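Putative glucose-6-phosphate 1-epimerase (Salmonella typhimurium, PDB 2HTA) probably interconverts the alpha and beta anomers of glucose 6-phosphate and related hexose 6-phosphates, as a mutarotase of the aldose 1-epimerase superfamily. Local coordinates at residues 48-53 and 66-71; 160-165 and 302-307. One frame throughout, in Å; residues are numbered along the deposited sequence.

Interaction 1: 48-53 and 66-71; sequences HPQVKA and KPVGEE
Val51 and Pro67 face each other as a non-hydrogen-bonded antiparallel pair, their CA atoms 4.3 Å apart, and Lys52 and Lys66 form the hydrogen-bonded pair beside them. Lys52 N gives a nearly straight bond to Lys66 O (N-H...O 173°), and Lys66 N returns one of 2.8 Å to Lys52 O. Pro67 has no N-H to offer, but none is called for at a non-hydrogen-bonded position; Lys66 O, already bonded to Lys52 N, also receives a CA-H...O contact from Val51 CA. A third bond, Val68 N to Gln50 O, spans 3.0 Å beyond the strand ends; its donor stands well above the carbonyl plane, 55° out of it. A type I turn, His48 to Val51, leads from strand 41-48 into strand 51-56, and a type II turn, Pro67 to Glu70, carries the chain off strand 61-67, with Gly69 at a positive phi. Inside the first turn Gln50 N is held by His48 ND1 at 2.9 Å.

The main side-chain meeting is between Gln50 and Val68. The bent chain of Gln50 (chi2 -65°) carries its amide across the valine, bringing OE1 to 3.6 Å from Val68 CG1, while that same methyl also rests against Gln50 O. Lys52 and Lys66 leave from one face, and their ammonium groups diverge to 6.6 Å between the NZ atoms. Lys66 curls back through its last two torsions to put NZ on Glu70 O at 2.6 Å, tying strand to turn.

This is the open end of the hairpin 51-56/61-67, an edge of a five-stranded antiparallel sheet. Strand 41-48 flanks strand 51-56 on its other side, with Ala53 bonded to Val46 through the backbone; His48 NE2 reaches Asp126 O, and Pro67 packs on Val73.

Interaction 2: 160-165 and 302-307; sequences KTCEIE and QTICVA
Four backbone hydrogen bonds join Cys162 to Ile304 and Ile164 to Gln302, closing a two-bond ring at each pair. The axes of strands 162-165 and 302-307 approach to 4.7 Å, with their directions 170° apart. Ile304 N to Cys162 O is 2.8 Å, and Ile164 N meets Gln302 O almost end-on to the carbonyl. Between these rings Glu163 and Thr303 make the non-hydrogen-bonded pair, and two CA-H...O contacts fill the gap, the shorter from Thr303 CA to Cys162 O at 3.3 Å. On the Lys160 side of Thr161 the backbones separate and water bridges them: one molecule donates to Lys160 O and accepts from Val306 N at 2.8 Å.

The apolar contacts lie on the face of Cys162, Ile164, Gln302 and Ile304. Both isoleucines turn CG1 away from their own carbonyl carbon (chi1 -58° in Ile164, -47° in Ile304), and the extended chains cross with CD1 of Ile164 4.2 Å from CD1 of Ile304.

On the other face Glu163 and Thr303 run side by side. The aliphatic part of the glutamate does the touching, its CG 3.6 Å from Thr303 OG1, while the carboxylate extends onward to a weak, long ion pair with Lys157.

Gln302 brings a polar group to the buried isoleucine face; its OE1 bonds to Ser180 OG and its NE2 to Thr283 OG1. Both amide ends are thus gripped, about 6 Å from the side chain of Glu282, an inferred active-site residue, and Ser180 directly follows His179, the other.

This is regular antiparallel pairing mid-sheet in a galactose-mutarotase-like beta-sandwich, its buried face turned to strands carrying the inferred active-site residues. Strand 151-158 continues the sheet beyond Glu163, and strand 242-249 beyond Thr303. Leu62 and Trp65 of strand 61-67, with Leu178 and Phe182 of strand 172-183, pack over the isoleucine face.

From the N terminus, interaction 1 comes first: strand 51-56 turns back along 61-67, and the contact of 48-53 with 66-71 closes that short hairpin at its open end. Interaction 2 opens only afterwards, so the two are in series and neither nest nor cross. Its loop is much longer, 136 residues between the segments, and it brings the C-terminal strand 298-308 back beside 162-169 within a nine-stranded sheet. The contacts belong to different sheets, yet they touch: Glu70 OE1 lies 3.6 Å from Val306 CG1, and Pro67 CB packs near Lys160 O. The turn after the hairpin thus meets the neighbouring sheet.

Interaction 1: 48-53 and 66-71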
# COMPACT_ATOMS: atom_id res chain seq x y z
N HIS A 48 12.12 -1.89 -16.43
CA HIS A 48 12.76 -0.72 -17.04
C HIS A 48 14.20 -0.74 -16.55
O HIS A 48 14.48 -1.28 -15.47
CB HIS A 48 11.98 0.51 -16.49
CG HIS A 48 12.51 1.85 -16.90
ND1 HIS A 48 13.60 2.45 -16.29
CD2 HIS A 48 12.04 2.75 -17.78
CE1 HIS A 48 13.78 3.65 -16.81
NE2 HIS A 48 12.85 3.84 -17.73
N PRO A 49 15.14 -0.13 -17.32
CA PRO A 49 16.55 -0.15 -16.86
C PRO A 49 16.83 0.43 -15.46
O PRO A 49 17.79 -0.00 -14.79
CB PRO A 49 17.25 0.70 -17.92
CG PRO A 49 16.47 0.43 -19.15
CD PRO A 49 15.04 0.55 -18.61
N GLN A 50 16.01 1.40 -15.02
CA GLN A 50 16.24 2.05 -13.73
C GLN A 50 15.28 1.55 -12.61
O GLN A 50 15.41 1.98 -11.47
CB GLN A 50 15.99 3.56 -13.91
CG GLN A 50 16.98 4.21 -14.89
CD GLN A 50 18.35 4.12 -14.29
OE1 GLN A 50 18.64 4.78 -13.30
NE2 GLN A 50 19.14 3.21 -14.78
N VAL A 51 14.33 0.68 -12.95
CA VAL A 51 13.34 0.25 -11.94
C VAL A 51 12.55 -0.98 -12.41
O VAL A 51 12.18 -1.09 -13.57
CB VAL A 51 12.30 1.41 -11.67
CG1 VAL A 51 11.65 2.00 -12.99
CG2 VAL A 51 11.23 0.97 -10.59
N LYS A 52 12.25 -1.87 -11.47
CA LYS A 52 11.34 -2.98 -11.71
C LYS A 52 10.16 -2.80 -10.76
O LYS A 52 10.36 -2.52 -9.59
CB LYS A 52 12.04 -4.30 -11.38
CG LYS A 52 13.06 -4.69 -12.45
CD LYS A 52 13.69 -6.03 -12.09
CE LYS A 52 14.69 -6.45 -13.20
NZ LYS A 52 15.70 -7.45 -12.72
N ALA A 53 8.95 -2.93 -11.29
CA ALA A 53 7.75 -2.78 -10.44
C ALA A 53 6.62 -3.57 -11.06
O ALA A 53 6.63 -3.90 -12.26
CB ALA A 53 7.36 -1.26 -10.38
N LYS A 66 11.40 -1.96 -7.04
CA LYS A 66 12.79 -2.13 -6.77
C LYS A 66 13.55 -1.19 -7.70
O LYS A 66 13.65 -1.47 -8.90
CB LYS A 66 13.19 -3.56 -7.05
CG LYS A 66 14.66 -3.88 -6.73
CD LYS A 66 14.81 -5.40 -6.88
CE LYS A 66 16.08 -5.74 -7.58
NZ LYS A 66 17.22 -5.51 -6.63
N PRO A 67 14.03 -0.04 -7.16
CA PRO A 67 14.81 0.82 -7.98
C PRO A 67 16.20 0.19 -8.16
O PRO A 67 16.65 -0.59 -7.32
CB PRO A 67 14.88 2.13 -7.18
CG PRO A 67 14.47 1.82 -5.83
CD PRO A 67 13.91 0.46 -5.77
N VAL A 68 16.84 0.53 -9.26
CA VAL A 68 18.13 -0.03 -9.57
C VAL A 68 19.13 0.26 -8.46
O VAL A 68 19.16 1.36 -7.89
CB VAL A 68 18.64 0.45 -10.99
CG1 VAL A 68 18.93 1.93 -11.04
CG2 VAL A 68 19.80 -0.34 -11.43
N GLY A 69 19.91 -0.75 -8.13
CA GLY A 69 20.93 -0.61 -7.08
C GLY A 69 20.39 -0.90 -5.68
O GLY A 69 21.17 -0.89 -4.72
N GLU A 70 19.09 -1.18 -5.56
CA GLU A 70 18.47 -1.42 -4.21
C GLU A 70 17.81 -2.80 -4.16
O GLU A 70 17.50 -3.36 -5.22
CB GLU A 70 17.41 -0.34 -3.92
CG GLU A 70 17.94 1.07 -3.95
CD GLU A 70 19.00 1.37 -2.92
OE1 GLU A 70 19.09 0.66 -1.90
OE2 GLU A 70 19.78 2.32 -3.18
N GLU A 71 17.65 -3.36 -2.97
CA GLU A 71 16.83 -4.57 -2.76
C GLU A 71 15.36 -4.17 -2.87
O GLU A 71 15.00 -2.99 -2.76
CB GLU A 71 17.10 -5.15 -1.37
CG GLU A 71 18.61 -5.24 -1.05
CD GLU A 71 19.19 -6.56 -1.34
OE1 GLU A 71 18.77 -7.21 -2.34
OE2 GLU A 71 20.06 -6.97 -0.53

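Interaction 2: 160-165 and 302-307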
# COMPACT_ATOMS: atom_id res chain seq x y z
N LYS A 160 13.47 6.02 -9.52
CA LYS A 160 14.38 6.10 -8.34
C LYS A 160 13.59 6.27 -7.02
O LYS A 160 14.01 5.81 -5.95
CB LYS A 160 15.30 7.33 -8.56
CG LYS A 160 16.27 7.60 -7.42
CD LYS A 160 17.29 8.74 -7.76
CE LYS A 160 16.55 10.03 -8.06
NZ LYS A 160 17.40 11.31 -8.05
N THR A 161 12.48 6.98 -7.09
CA THR A 161 11.59 7.03 -5.97
C THR A 161 10.21 6.47 -6.44
O THR A 161 10.00 6.15 -7.63
CB THR A 161 11.36 8.45 -5.46
OG1 THR A 161 10.74 9.23 -6.46
CG2 THR A 161 12.69 9.14 -4.96
N CYS A 162 9.27 6.38 -5.52
CA CYS A 162 7.95 5.85 -5.89
C CYS A 162 6.91 6.82 -5.36
O CYS A 162 6.96 7.15 -4.17
CB CYS A 162 7.81 4.47 -5.27
SG CYS A 162 6.15 3.72 -5.63
N GLU A 163 6.03 7.33 -6.21
CA GLU A 163 4.96 8.22 -5.77
C GLU A 163 3.64 7.53 -6.02
O GLU A 163 3.44 6.87 -7.04
CB GLU A 163 4.97 9.55 -6.49
CG GLU A 163 6.35 10.20 -6.43
CD GLU A 163 6.36 11.50 -7.23
OE1 GLU A 163 5.24 12.07 -7.46
OE2 GLU A 163 7.48 11.94 -7.60
N ILE A 164 2.73 7.70 -5.06
CA ILE A 164 1.38 7.09 -5.14
C ILE A 164 0.42 8.23 -4.83
O ILE A 164 0.62 8.91 -3.84
CB ILE A 164 1.23 5.95 -4.12
CG1 ILE A 164 2.32 4.90 -4.39
CG2 ILE A 164 -0.21 5.30 -4.25
CD1 ILE A 164 2.67 3.99 -3.20
N GLU A 165 -0.56 8.48 -5.69
CA GLU A 165 -1.55 9.51 -5.39
C GLU A 165 -2.93 8.95 -5.68
O GLU A 165 -3.21 8.50 -6.80
CB GLU A 165 -1.28 10.75 -6.25
CG GLU A 165 -2.34 11.89 -6.10
CD GLU A 165 -2.13 13.01 -7.13
OE1 GLU A 165 -2.27 12.76 -8.35
OE2 GLU A 165 -1.82 14.14 -6.71
N GLN A 302 1.37 9.22 -1.02
CA GLN A 302 2.54 8.71 -0.33
C GLN A 302 3.74 8.68 -1.34
O GLN A 302 3.54 8.28 -2.49
CB GLN A 302 2.23 7.30 0.17
CG GLN A 302 3.42 6.69 0.96
CD GLN A 302 3.16 5.30 1.43
OE1 GLN A 302 3.74 4.36 0.90
NE2 GLN A 302 2.27 5.15 2.44
N THR A 303 4.92 9.14 -0.91
CA THR A 303 6.15 9.05 -1.66
C THR A 303 7.13 8.24 -0.82
O THR A 303 7.17 8.36 0.40
CB THR A 303 6.67 10.47 -2.03
OG1 THR A 303 5.72 11.03 -2.94
CG2 THR A 303 8.04 10.39 -2.74
N ILE A 304 7.83 7.34 -1.50
CA ILE A 304 8.79 6.46 -0.89
C ILE A 304 10.18 6.71 -1.50
O ILE A 304 10.35 6.78 -2.75
CB ILE A 304 8.41 4.97 -1.13
CG1 ILE A 304 6.92 4.72 -0.81
CG2 ILE A 304 9.38 4.06 -0.30
CD1 ILE A 304 6.36 3.36 -1.38
N CYS A 305 11.17 6.79 -0.62
CA CYS A 305 12.57 7.11 -1.03
C CYS A 305 13.46 6.16 -0.24
O CYS A 305 13.24 5.96 0.97
CB CYS A 305 12.83 8.58 -0.63
SG CYS A 305 14.44 9.14 -0.99
N VAL A 306 14.46 5.56 -0.88
CA VAL A 306 15.42 4.71 -0.19
C VAL A 306 16.79 5.40 -0.06
O VAL A 306 17.23 6.06 -0.99
CB VAL A 306 15.61 3.36 -0.91
CG1 VAL A 306 16.54 2.47 -0.07
CG2 VAL A 306 14.29 2.70 -1.07
N ALA A 307 17.42 5.26 1.11
CA ALA A 307 18.79 5.81 1.35
C ALA A 307 19.66 4.80 2.06
O ALA A 307 19.19 3.99 2.84
CB ALA A 307 18.74 7.08 2.14
O HOH W 1 14.93 6.45 -3.50